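Local coordinates for capsular polysaccharide export system protein KpsC (Thermosulfurimonas dismutans, PDB 6MGB) that probably transfers Kdo from a CMP-activated donor in a beta-2,4 linkage, building the glycolipid anchor of bacterial capsules, at residues 164-169 with 176-181; 169-174 with 243-248; 199-204 with 213-218. All coordinates share one frame; numbering follows the deposited sequence.

Contact 1: 164-169 with 176-181; sequences QTYGDM and ADEDTF
Gln164, whose side chain meets Phe181, has its amide nitrogen gripped twice. NE2 donates a 2.9 Å hydrogen bond to Asp168 OD2 and is also bonded to Ser246 OG. The Asp168 oxygen lies in the plane of the amide. The donor, however, comes from above the carboxylate, 49° out of its plane. These bonds limit the turning of the amide. OE1 points at the edge of the Phe181 ring, 3.5 Å from Phe181 CZ, with amide and ring planes 65° apart. Gln164 CB adds an apolar touch on the same corner of the ring.

Nearer the surface, Tyr166 CE1 packs against Glu178 CG at 3.8 Å. The Glu178 chain bends at chi2 (73°), and its carboxylate forms a salt bridge with Arg172. Asp177 and Thr180 form a capping box in the turn that leads into the helix. Asp177 N reaches Thr180 OG1 at 3.0 Å; the return bond, from Thr180 N to Asp177 OD1, is weak.

No hydrogen bond joins the two segments. Their junction rests on van der Waals contact: Gln164 at the edge of Phe181, and a Glu178 methylene beside Tyr166. Packing thus joins the segments, while polar bonds fix the amide nitrogen of Gln164, a residue of the CMP pocket.

Contact 2: 169-174 with 243-248; sequences MSVRLG and YTVSSQ. With C5P (cytidine-5'-monophosphate), chain D.
Ser170 and Ser246 turn their hydroxyls the same way, each OG set between its own backbone N and carbonyl carbon (chi1 73° and 64°). This brings Ser170 OG and Ser246 OG to 2.8 Å, a hydrogen-bonding distance. Ser246 OG also lies 3.1 Å from Ser170 O, at best a weak bond. Which acceptor takes the proton is not settled. The buried Ser246 hydroxyl thus has two oxygens of Ser170 close by.

Apolar groups flank this polar knot. Val171 CG2 packs beside Ser246 OG, and Val171 CG1 meets Val245 CG1 at 4.3 Å. Phe181 touches both valines. Just after the short helix, a CB on Gly174 would run into Ser170 O.

Just past Ser246 the chain reaches the nucleotide. Ser247 OG is anti to its backbone N and donates to C5P O1P at 2.8 Å. The same hydroxyl caps helix 248-255 by accepting from Met249 N. Gln248 N donates to C5P O3P at 2.8 Å, almost straight at 173°. The extended Gln248 side chain passes C5P O3', with CG 3.3 Å from it. Its amide is held by Lys140 and by Phe76 O.

The turn itself is braced by Thr244 OG1, which accepts from Ser247 N at 3.2 Å in an ST motif. The phosphate thus sits at the N-terminal end of a helix, where the helix dipole would probably help to hold its charge. A loop leading from a parallel strand into a phosphate-binding helix is characteristic of the Rossmann-like nucleotide domain of GT-B glycosyltransferases.

Contact 3: 199-204 with 213-218; sequences VKVHPE and YLARMK. With C5P (cytidine-5'-monophosphate), chain D.
Val199 and Val201 meet Leu214 and Ala215 through methyl groups. Val199 CG1 lies 3.9 Å from Leu214 CD1, and Val201 CG2 lies 4.0 Å from Ala215 CB. Asp163 positions Leu214 and Ala215: its carboxylate accepts from both backbone N atoms.

Lys200 points its CB away from this packing, and its side chain runs to the nucleotide. The chain bends at chi2 (50°) and chi4, which folds NZ back to Val201 O at 2.9 Å. From there NZ also donates to C5P N3 at 3.2 Å and weakly to C5P O2. The backbone takes part as well: C5P N4 gives a weak, bent bond to Lys200 O at 2.7 Å.

His202 serves the other end of the ligand. NE2 donates to C5P O2P at 3.0 Å, with the phosphate at the ring edge. On the far side of the ring, ND1 accepts from Glu204 N at 3.1 Å, close to the ring plane, as a cap of helix 203-206. Pro203 CD lies over one ring face and also touches the cytosine. With an alanine in place of His202, O2P would probably lose this donor and Glu204 N its capping acceptor.

The base offers its exocyclic amino group to a carbonyl and N3 to an ammonium group, a pattern consistent with selection of cytosine over uracil.

Contact 1 opens first, after strand 158-162, and closes a short loop that holds helix 169-172. Contact 2 starts within that loop, sharing Met169, and closes much later, at the end of strand 241-244; contacts 1 and 2 therefore cross. Contact 3 follows contact 1 in series and falls wholly within the long span of contact 2. It ties the end of strand 196-200 to the loop before strand 224-226. Ala176 N probably bonds to Val171 O between contacts 1 and 2, and Thr165 packs on Tyr213 and His202 between contacts 1 and 3. Together they gather loops beyond three parallel strands around CMP, which contacts 2 and 3 both bond.

Contact 1: 164-169 with 176-181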
loop_
_atom_site.group_PDB
_atom_site.type_symbol
_atom_site.label_atom_id
_atom_site.label_comp_id
_atom_site.label_asym_id
_atom_site.label_seq_id
_atom_site.Cartn_x
_atom_site.Cartn_y
_atom_site.Cartn_z
ATOM N N GLN A 164 10.858 3.129 6.287
ATOM C CA GLN A 164 9.434 3.184 6.581
ATOM C C GLN A 164 9.214 3.967 7.870
ATOM O O GLN A 164 10.163 4.400 8.533
ATOM C CB GLN A 164 8.847 1.770 6.670
ATOM C CG GLN A 164 8.739 1.093 5.316
ATOM C CD GLN A 164 8.412 -0.382 5.418
ATOM O OE1 GLN A 164 9.235 -1.237 5.093
ATOM N NE2 GLN A 164 7.201 -0.688 5.868
ATOM N N THR A 165 7.944 4.167 8.213
ATOM C CA THR A 165 7.572 4.927 9.397
ATOM C C THR A 165 7.451 3.998 10.594
ATOM O O THR A 165 6.901 2.897 10.490
ATOM C CB THR A 165 6.244 5.659 9.188
ATOM O OG1 THR A 165 5.189 4.703 9.029
ATOM C CG2 THR A 165 6.306 6.553 7.961
ATOM N N TYR A 166 7.958 4.446 11.736
ATOM C CA TYR A 166 7.833 3.637 12.936
ATOM C C TYR A 166 6.363 3.477 13.303
ATOM O O TYR A 166 5.579 4.428 13.236
ATOM C CB TYR A 166 8.607 4.258 14.097
ATOM C CG TYR A 166 8.690 3.313 15.262
ATOM C CD1 TYR A 166 9.769 2.456 15.417
ATOM C CD2 TYR A 166 7.663 3.240 16.183
ATOM C CE1 TYR A 166 9.830 1.575 16.477
ATOM C CE2 TYR A 166 7.713 2.364 17.242
ATOM C CZ TYR A 166 8.794 1.532 17.383
ATOM O OH TYR A 166 8.833 0.665 18.449
ATOM N N GLY A 167 5.990 2.258 13.686
ATOM C CA GLY A 167 4.608 1.925 13.951
ATOM C C GLY A 167 3.852 1.375 12.762
ATOM O O GLY A 167 2.669 1.040 12.902
ATOM N N ASP A 168 4.495 1.269 11.600
ATOM C CA ASP A 168 3.868 0.726 10.403
ATOM C C ASP A 168 3.461 -0.724 10.636
ATOM O O ASP A 168 4.322 -1.596 10.784
ATOM C CB ASP A 168 4.833 0.845 9.220
ATOM C CG ASP A 168 4.194 0.486 7.895
ATOM O OD1 ASP A 168 3.053 -0.022 7.885
ATOM O OD2 ASP A 168 4.845 0.721 6.855
ATOM N N MET A 169 2.152 -0.990 10.674
ATOM C CA MET A 169 1.671 -2.341 10.949
ATOM C C MET A 169 2.125 -3.344 9.898
ATOM O O MET A 169 2.182 -4.543 10.190
ATOM C CB MET A 169 0.142 -2.358 11.036
ATOM C CG MET A 169 -0.447 -1.561 12.195
ATOM S SD MET A 169 -0.001 -2.180 13.835
ATOM C CE MET A 169 -0.538 -3.887 13.766
ATOM N N ALA A 176 7.985 -9.354 9.975
ATOM C CA ALA A 176 9.261 -8.732 10.297
ATOM C C ALA A 176 9.159 -8.013 11.642
ATOM O O ALA A 176 8.149 -8.106 12.344
ATOM C CB ALA A 176 9.663 -7.785 9.166
ATOM N N ASP A 177 10.220 -7.303 12.014
ATOM C CA ASP A 177 10.175 -6.449 13.196
ATOM C C ASP A 177 11.152 -5.295 12.998
ATOM O O ASP A 177 11.686 -5.089 11.904
ATOM C CB ASP A 177 10.455 -7.255 14.475
ATOM C CG ASP A 177 11.867 -7.827 14.533
ATOM O OD1 ASP A 177 12.764 -7.336 13.817
ATOM O OD2 ASP A 177 12.078 -8.782 15.311
ATOM N N GLU A 178 11.389 -4.541 14.072
ATOM C CA GLU A 178 12.203 -3.336 13.970
ATOM C C GLU A 178 13.634 -3.669 13.568
ATOM O O GLU A 178 14.267 -2.919 12.817
ATOM C CB GLU A 178 12.186 -2.576 15.299
ATOM C CG GLU A 178 10.811 -2.054 15.725
ATOM C CD GLU A 178 9.874 -3.149 16.205
ATOM O OE1 GLU A 178 10.355 -4.110 16.840
ATOM O OE2 GLU A 178 8.656 -3.055 15.942
ATOM N N ASP A 179 14.160 -4.791 14.056
ATOM C CA ASP A 179 15.542 -5.163 13.783
ATOM C C ASP A 179 15.742 -5.705 12.373
ATOM O O ASP A 179 16.888 -5.806 11.922
ATOM C CB ASP A 179 16.013 -6.192 14.816
ATOM C CG ASP A 179 17.514 -6.162 15.031
ATOM O OD1 ASP A 179 18.159 -7.223 14.902
ATOM O OD2 ASP A 179 18.056 -5.071 15.313
ATOM N N THR A 180 14.661 -6.050 11.668
ATOM C CA THR A 180 14.783 -6.465 10.274
ATOM C C THR A 180 15.406 -5.370 9.417
ATOM O O THR A 180 16.112 -5.667 8.446
ATOM C CB THR A 180 13.407 -6.847 9.724
ATOM O OG1 THR A 180 12.786 -7.789 10.608
ATOM C CG2 THR A 180 13.527 -7.456 8.332
ATOM N N PHE A 181 15.162 -4.103 9.756
ATOM C CA PHE A 181 15.738 -3.009 8.981
ATOM C C PHE A 181 17.256 -2.976 9.122
ATOM O O PHE A 181 17.969 -2.677 8.156
ATOM C CB PHE A 181 15.113 -1.686 9.415
ATOM C CG PHE A 181 13.709 -1.500 8.923
ATOM C CD1 PHE A 181 12.634 -1.980 9.652
ATOM C CD2 PHE A 181 13.465 -0.858 7.720
ATOM C CE1 PHE A 181 11.340 -1.817 9.194
ATOM C CE2 PHE A 181 12.175 -0.692 7.257
ATOM C CZ PHE A 181 11.112 -1.172 7.994
#

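Contact 2: 169-174 with 243-248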
loop_
_atom_site.group_PDB
_atom_site.type_symbol
_atom_site.label_atom_id
_atom_site.label_comp_id
_atom_site.label_asym_id
_atom_site.label_seq_id
_atom_site.Cartn_x
_atom_site.Cartn_y
_atom_site.Cartn_z
ATOM N N MET A 169 2.152 -0.990 10.674
ATOM C CA MET A 169 1.671 -2.341 10.949
ATOM C C MET A 169 2.125 -3.344 9.898
ATOM O O MET A 169 2.182 -4.543 10.190
ATOM C CB MET A 169 0.142 -2.358 11.036
ATOM C CG MET A 169 -0.447 -1.561 12.195
ATOM S SD MET A 169 -0.001 -2.180 13.835
ATOM C CE MET A 169 -0.538 -3.887 13.766
ATOM N N SER A 170 2.442 -2.893 8.681
ATOM C CA SER A 170 2.847 -3.824 7.635
ATOM C C SER A 170 4.184 -4.491 7.931
ATOM O O SER A 170 4.517 -5.487 7.280
ATOM C CB SER A 170 2.918 -3.105 6.286
ATOM O OG SER A 170 4.045 -2.249 6.217
ATOM N N VAL A 171 4.951 -3.971 8.889
ATOM C CA VAL A 171 6.222 -4.594 9.248
ATOM C C VAL A 171 5.979 -5.873 10.040
ATOM O O VAL A 171 6.315 -6.976 9.592
ATOM C CB VAL A 171 7.100 -3.602 10.031
ATOM C CG1 VAL A 171 8.347 -4.289 10.577
ATOM C CG2 VAL A 171 7.489 -2.435 9.138
ATOM N N ARG A 172 5.383 -5.748 11.228
ATOM C CA ARG A 172 5.205 -6.923 12.078
ATOM C C ARG A 172 4.145 -7.862 11.518
ATOM O O ARG A 172 4.282 -9.086 11.618
ATOM C CB ARG A 172 4.869 -6.500 13.506
ATOM C CG ARG A 172 6.096 -6.054 14.288
ATOM C CD ARG A 172 5.817 -5.869 15.769
ATOM N NE ARG A 172 7.052 -5.627 16.519
ATOM C CZ ARG A 172 7.731 -6.551 17.196
ATOM N NH1 ARG A 172 7.309 -7.808 17.253
ATOM N NH2 ARG A 172 8.845 -6.212 17.834
ATOM N N LEU A 173 3.085 -7.322 10.916
ATOM C CA LEU A 173 2.141 -8.197 10.235
ATOM C C LEU A 173 2.687 -8.714 8.910
ATOM O O LEU A 173 2.081 -9.617 8.323
ATOM C CB LEU A 173 0.806 -7.482 10.021
ATOM C CG LEU A 173 -0.037 -7.274 11.282
ATOM C CD1 LEU A 173 -1.358 -6.580 10.979
ATOM C CD2 LEU A 173 -0.309 -8.608 11.958
ATOM N N GLY A 174 3.811 -8.178 8.438
ATOM C CA GLY A 174 4.526 -8.763 7.322
ATOM C C GLY A 174 5.637 -9.688 7.783
ATOM O O GLY A 174 6.583 -9.956 7.036
ATOM N N TYR A 243 15.897 -2.558 -1.987
ATOM C CA TYR A 243 15.763 -3.300 -0.738
ATOM C C TYR A 243 14.615 -2.719 0.074
ATOM O O TYR A 243 14.548 -1.502 0.274
ATOM C CB TYR A 243 17.054 -3.243 0.081
ATOM C CG TYR A 243 18.195 -4.066 -0.475
ATOM C CD1 TYR A 243 18.954 -3.606 -1.543
ATOM C CD2 TYR A 243 18.527 -5.293 0.084
ATOM C CE1 TYR A 243 20.001 -4.352 -2.048
ATOM C CE2 TYR A 243 19.572 -6.045 -0.415
ATOM C CZ TYR A 243 20.306 -5.571 -1.478
ATOM O OH TYR A 243 21.346 -6.320 -1.974
ATOM N N THR A 244 13.719 -3.587 0.547
ATOM C CA THR A 244 12.565 -3.148 1.320
ATOM C C THR A 244 12.159 -4.239 2.300
ATOM O O THR A 244 12.393 -5.429 2.063
ATOM C CB THR A 244 11.375 -2.797 0.412
ATOM O OG1 THR A 244 10.354 -2.148 1.180
ATOM C CG2 THR A 244 10.794 -4.049 -0.245
ATOM N N VAL A 245 11.547 -3.819 3.406
ATOM C CA VAL A 245 10.952 -4.747 4.363
ATOM C C VAL A 245 9.527 -5.036 3.915
ATOM O O VAL A 245 9.199 -6.170 3.550
ATOM C CB VAL A 245 10.981 -4.185 5.800
ATOM C CG1 VAL A 245 10.225 -5.112 6.752
ATOM C CG2 VAL A 245 12.416 -3.998 6.276
ATOM N N SER A 246 8.669 -4.002 3.928
ATOM C CA SER A 246 7.266 -4.199 3.577
ATOM C C SER A 246 6.612 -2.968 2.950
ATOM O O SER A 246 5.377 -2.897 2.917
ATOM C CB SER A 246 6.463 -4.595 4.824
ATOM O OG SER A 246 6.469 -3.546 5.778
ATOM N N SER A 247 7.388 -2.011 2.447
ATOM C CA SER A 247 6.826 -0.759 1.960
ATOM C C SER A 247 6.086 -0.954 0.638
ATOM O O SER A 247 6.471 -1.766 -0.206
ATOM C CB SER A 247 7.932 0.279 1.778
ATOM O OG SER A 247 7.431 1.464 1.187
ATOM N N GLN A 248 5.012 -0.177 0.458
ATOM C CA GLN A 248 4.336 -0.142 -0.836
ATOM C C GLN A 248 5.275 0.333 -1.935
ATOM O O GLN A 248 5.072 0.008 -3.110
ATOM C CB GLN A 248 3.107 0.768 -0.769
ATOM C CG GLN A 248 2.374 0.928 -2.098
ATOM C CD GLN A 248 1.179 1.855 -1.996
ATOM O OE1 GLN A 248 0.631 2.066 -0.914
ATOM N NE2 GLN A 248 0.774 2.421 -3.126
HETATM O O3P C5P D . 3.963 1.548 2.463
HETATM P P C5P D . 4.588 2.871 2.843
HETATM O O1P C5P D . 6.003 2.617 3.352
HETATM O O2P C5P D . 3.863 3.751 3.842
HETATM O "O5'" C5P D . 4.725 3.684 1.484
HETATM C "C5'" C5P D . 3.648 4.448 0.963
HETATM C "C4'" C5P D . 4.083 5.219 -0.256
HETATM O "O4'" C5P D . 4.942 6.314 0.157
HETATM C "C3'" C5P D . 4.926 4.438 -1.255
HETATM O "O3'" C5P D . 4.139 3.680 -2.158
HETATM C "C2'" C5P D . 5.747 5.526 -1.936
HETATM O "O2'" C5P D . 4.997 6.175 -2.953
HETATM C "C1'" C5P D . 5.976 6.507 -0.785
HETATM N N1 C5P D . 7.274 6.276 -0.108
HETATM C C2 C5P D . 8.452 7.151 -0.407
HETATM N N3 C5P D . 9.764 6.907 0.288
HETATM C C4 C5P D . 9.899 5.824 1.258
HETATM C C5 C5P D . 8.726 4.953 1.555
HETATM C C6 C5P D . 7.415 5.199 0.860
HETATM O O2 C5P D . 8.349 8.030 -1.191
HETATM N N4 C5P D . 11.172 5.585 1.930
#

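Contact 3: 199-204 with 213-218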
loop_
_atom_site.group_PDB
_atom_site.type_symbol
_atom_site.label_atom_id
_atom_site.label_comp_id
_atom_site.label_asym_id
_atom_site.label_seq_id
_atom_site.Cartn_x
_atom_site.Cartn_y
_atom_site.Cartn_z
ATOM N N VAL A 199 19.721 5.497 1.098
ATOM C CA VAL A 199 18.556 5.242 1.937
ATOM C C VAL A 199 17.552 6.358 1.691
ATOM O O VAL A 199 17.888 7.540 1.828
ATOM C CB VAL A 199 18.933 5.172 3.429
ATOM C CG1 VAL A 199 17.687 5.045 4.301
ATOM C CG2 VAL A 199 19.885 4.016 3.688
ATOM N N LYS A 200 16.323 5.986 1.340
ATOM C CA LYS A 200 15.259 6.953 1.093
ATOM C C LYS A 200 14.370 7.020 2.330
ATOM O O LYS A 200 13.704 6.040 2.680
ATOM C CB LYS A 200 14.449 6.584 -0.147
ATOM C CG LYS A 200 13.258 7.506 -0.411
ATOM C CD LYS A 200 13.663 8.975 -0.361
ATOM C CE LYS A 200 12.557 9.896 -0.848
ATOM N NZ LYS A 200 11.263 9.650 -0.155
ATOM N N VAL A 201 14.364 8.181 2.987
ATOM C CA VAL A 201 13.518 8.385 4.153
ATOM C C VAL A 201 12.069 8.558 3.716
ATOM O O VAL A 201 11.775 9.120 2.652
ATOM C CB VAL A 201 14.010 9.602 4.958
ATOM C CG1 VAL A 201 13.066 9.916 6.110
ATOM C CG2 VAL A 201 15.420 9.353 5.482
ATOM N N HIS A 202 11.153 8.079 4.553
ATOM C CA HIS A 202 9.735 8.114 4.226
ATOM C C HIS A 202 9.220 9.554 4.276
ATOM O O HIS A 202 9.630 10.328 5.146
ATOM C CB HIS A 202 8.961 7.235 5.211
ATOM C CG HIS A 202 7.545 6.959 4.810
ATOM N ND1 HIS A 202 6.540 7.892 4.934
ATOM C CD2 HIS A 202 6.962 5.843 4.313
ATOM C CE1 HIS A 202 5.401 7.369 4.518
ATOM N NE2 HIS A 202 5.629 6.126 4.136
ATOM N N PRO A 203 8.326 9.946 3.360
ATOM C CA PRO A 203 7.870 11.349 3.355
ATOM C C PRO A 203 7.245 11.802 4.662
ATOM O O PRO A 203 7.436 12.959 5.058
ATOM C CB PRO A 203 6.859 11.385 2.196
ATOM C CG PRO A 203 6.527 9.955 1.903
ATOM C CD PRO A 203 7.764 9.191 2.229
ATOM N N GLU A 204 6.493 10.934 5.344
ATOM C CA GLU A 204 5.913 11.316 6.629
ATOM C C GLU A 204 6.991 11.593 7.667
ATOM O O GLU A 204 6.761 12.356 8.613
ATOM C CB GLU A 204 4.962 10.226 7.125
ATOM C CG GLU A 204 3.666 10.136 6.339
ATOM C CD GLU A 204 2.793 8.980 6.788
ATOM O OE1 GLU A 204 2.919 8.557 7.956
ATOM O OE2 GLU A 204 1.984 8.490 5.970
ATOM N N TYR A 213 12.801 4.034 10.761
ATOM C CA TYR A 213 13.664 2.963 11.243
ATOM C C TYR A 213 15.121 3.246 10.896
ATOM O O TYR A 213 15.961 3.430 11.783
ATOM C CB TYR A 213 13.222 1.621 10.653
ATOM C CG TYR A 213 11.820 1.197 11.033
ATOM C CD1 TYR A 213 11.578 0.507 12.216
ATOM C CD2 TYR A 213 10.740 1.468 10.202
ATOM C CE1 TYR A 213 10.299 0.110 12.564
ATOM C CE2 TYR A 213 9.458 1.075 10.542
ATOM C CZ TYR A 213 9.242 0.396 11.722
ATOM O OH TYR A 213 7.967 0.002 12.058
ATOM N N LEU A 214 15.437 3.290 9.599
ATOM C CA LEU A 214 16.804 3.570 9.175
ATOM C C LEU A 214 17.183 5.023 9.427
ATOM O O LEU A 214 18.361 5.324 9.649
ATOM C CB LEU A 214 16.971 3.233 7.694
ATOM C CG LEU A 214 16.775 1.765 7.309
ATOM C CD1 LEU A 214 16.699 1.619 5.799
ATOM C CD2 LEU A 214 17.899 0.912 7.874
ATOM N N ALA A 215 16.205 5.930 9.409
ATOM C CA ALA A 215 16.503 7.347 9.575
ATOM C C ALA A 215 17.074 7.646 10.957
ATOM O O ALA A 215 17.817 8.621 11.116
ATOM C CB ALA A 215 15.242 8.176 9.331
ATOM N N ARG A 216 16.747 6.828 11.958
ATOM C CA ARG A 216 17.240 7.025 13.316
ATOM C C ARG A 216 18.565 6.325 13.582
ATOM O O ARG A 216 19.193 6.597 14.610
ATOM C CB ARG A 216 16.215 6.523 14.337
ATOM C CG ARG A 216 14.834 7.123 14.174
ATOM C CD ARG A 216 14.760 8.594 14.522
ATOM N NE ARG A 216 14.955 8.870 15.944
ATOM C CZ ARG A 216 14.720 10.049 16.505
ATOM N NH1 ARG A 216 14.278 11.041 15.752
ATOM N NH2 ARG A 216 14.929 10.242 17.804
ATOM N N MET A 217 18.999 5.434 12.699
ATOM C CA MET A 217 20.242 4.711 12.908
ATOM C C MET A 217 21.443 5.591 12.575
ATOM O O MET A 217 21.354 6.549 11.803
ATOM C CB MET A 217 20.289 3.451 12.045
ATOM C CG MET A 217 19.192 2.446 12.325
ATOM S SD MET A 217 19.395 0.968 11.315
ATOM C CE MET A 217 17.865 0.111 11.661
ATOM N N LYS A 218 22.581 5.247 13.175
ATOM C CA LYS A 218 23.865 5.860 12.850
ATOM C C LYS A 218 24.565 4.916 11.880
ATOM O O LYS A 218 25.141 3.904 12.288
ATOM C CB LYS A 218 24.705 6.098 14.100
ATOM C CG LYS A 218 24.214 7.225 14.987
ATOM C CD LYS A 218 25.149 7.423 16.169
ATOM C CE LYS A 218 24.659 8.521 17.099
ATOM N NZ LYS A 218 25.545 8.673 18.286
HETATM O O3P C5P D . 3.963 1.548 2.463
HETATM P P C5P D . 4.588 2.871 2.843
HETATM O O1P C5P D . 6.003 2.617 3.352
HETATM O O2P C5P D . 3.863 3.751 3.842
HETATM O "O5'" C5P D . 4.725 3.684 1.484
HETATM C "C5'" C5P D . 3.648 4.448 0.963
HETATM C "C4'" C5P D . 4.083 5.219 -0.256
HETATM O "O4'" C5P D . 4.942 6.314 0.157
HETATM C "C3'" C5P D . 4.926 4.438 -1.255
HETATM O "O3'" C5P D . 4.139 3.680 -2.158
HETATM C "C2'" C5P D . 5.747 5.526 -1.936
HETATM O "O2'" C5P D . 4.997 6.175 -2.953
HETATM C "C1'" C5P D . 5.976 6.507 -0.785
HETATM N N1 C5P D . 7.274 6.276 -0.108
HETATM C C2 C5P D . 8.452 7.151 -0.407
HETATM N N3 C5P D . 9.764 6.907 0.288
HETATM C C4 C5P D . 9.899 5.824 1.258
HETATM C C5 C5P D . 8.726 4.953 1.555
HETATM C C6 C5P D . 7.415 5.199 0.860
HETATM O O2 C5P D . 8.349 8.030 -1.191
HETATM N N4 C5P D . 11.172 5.585 1.930
#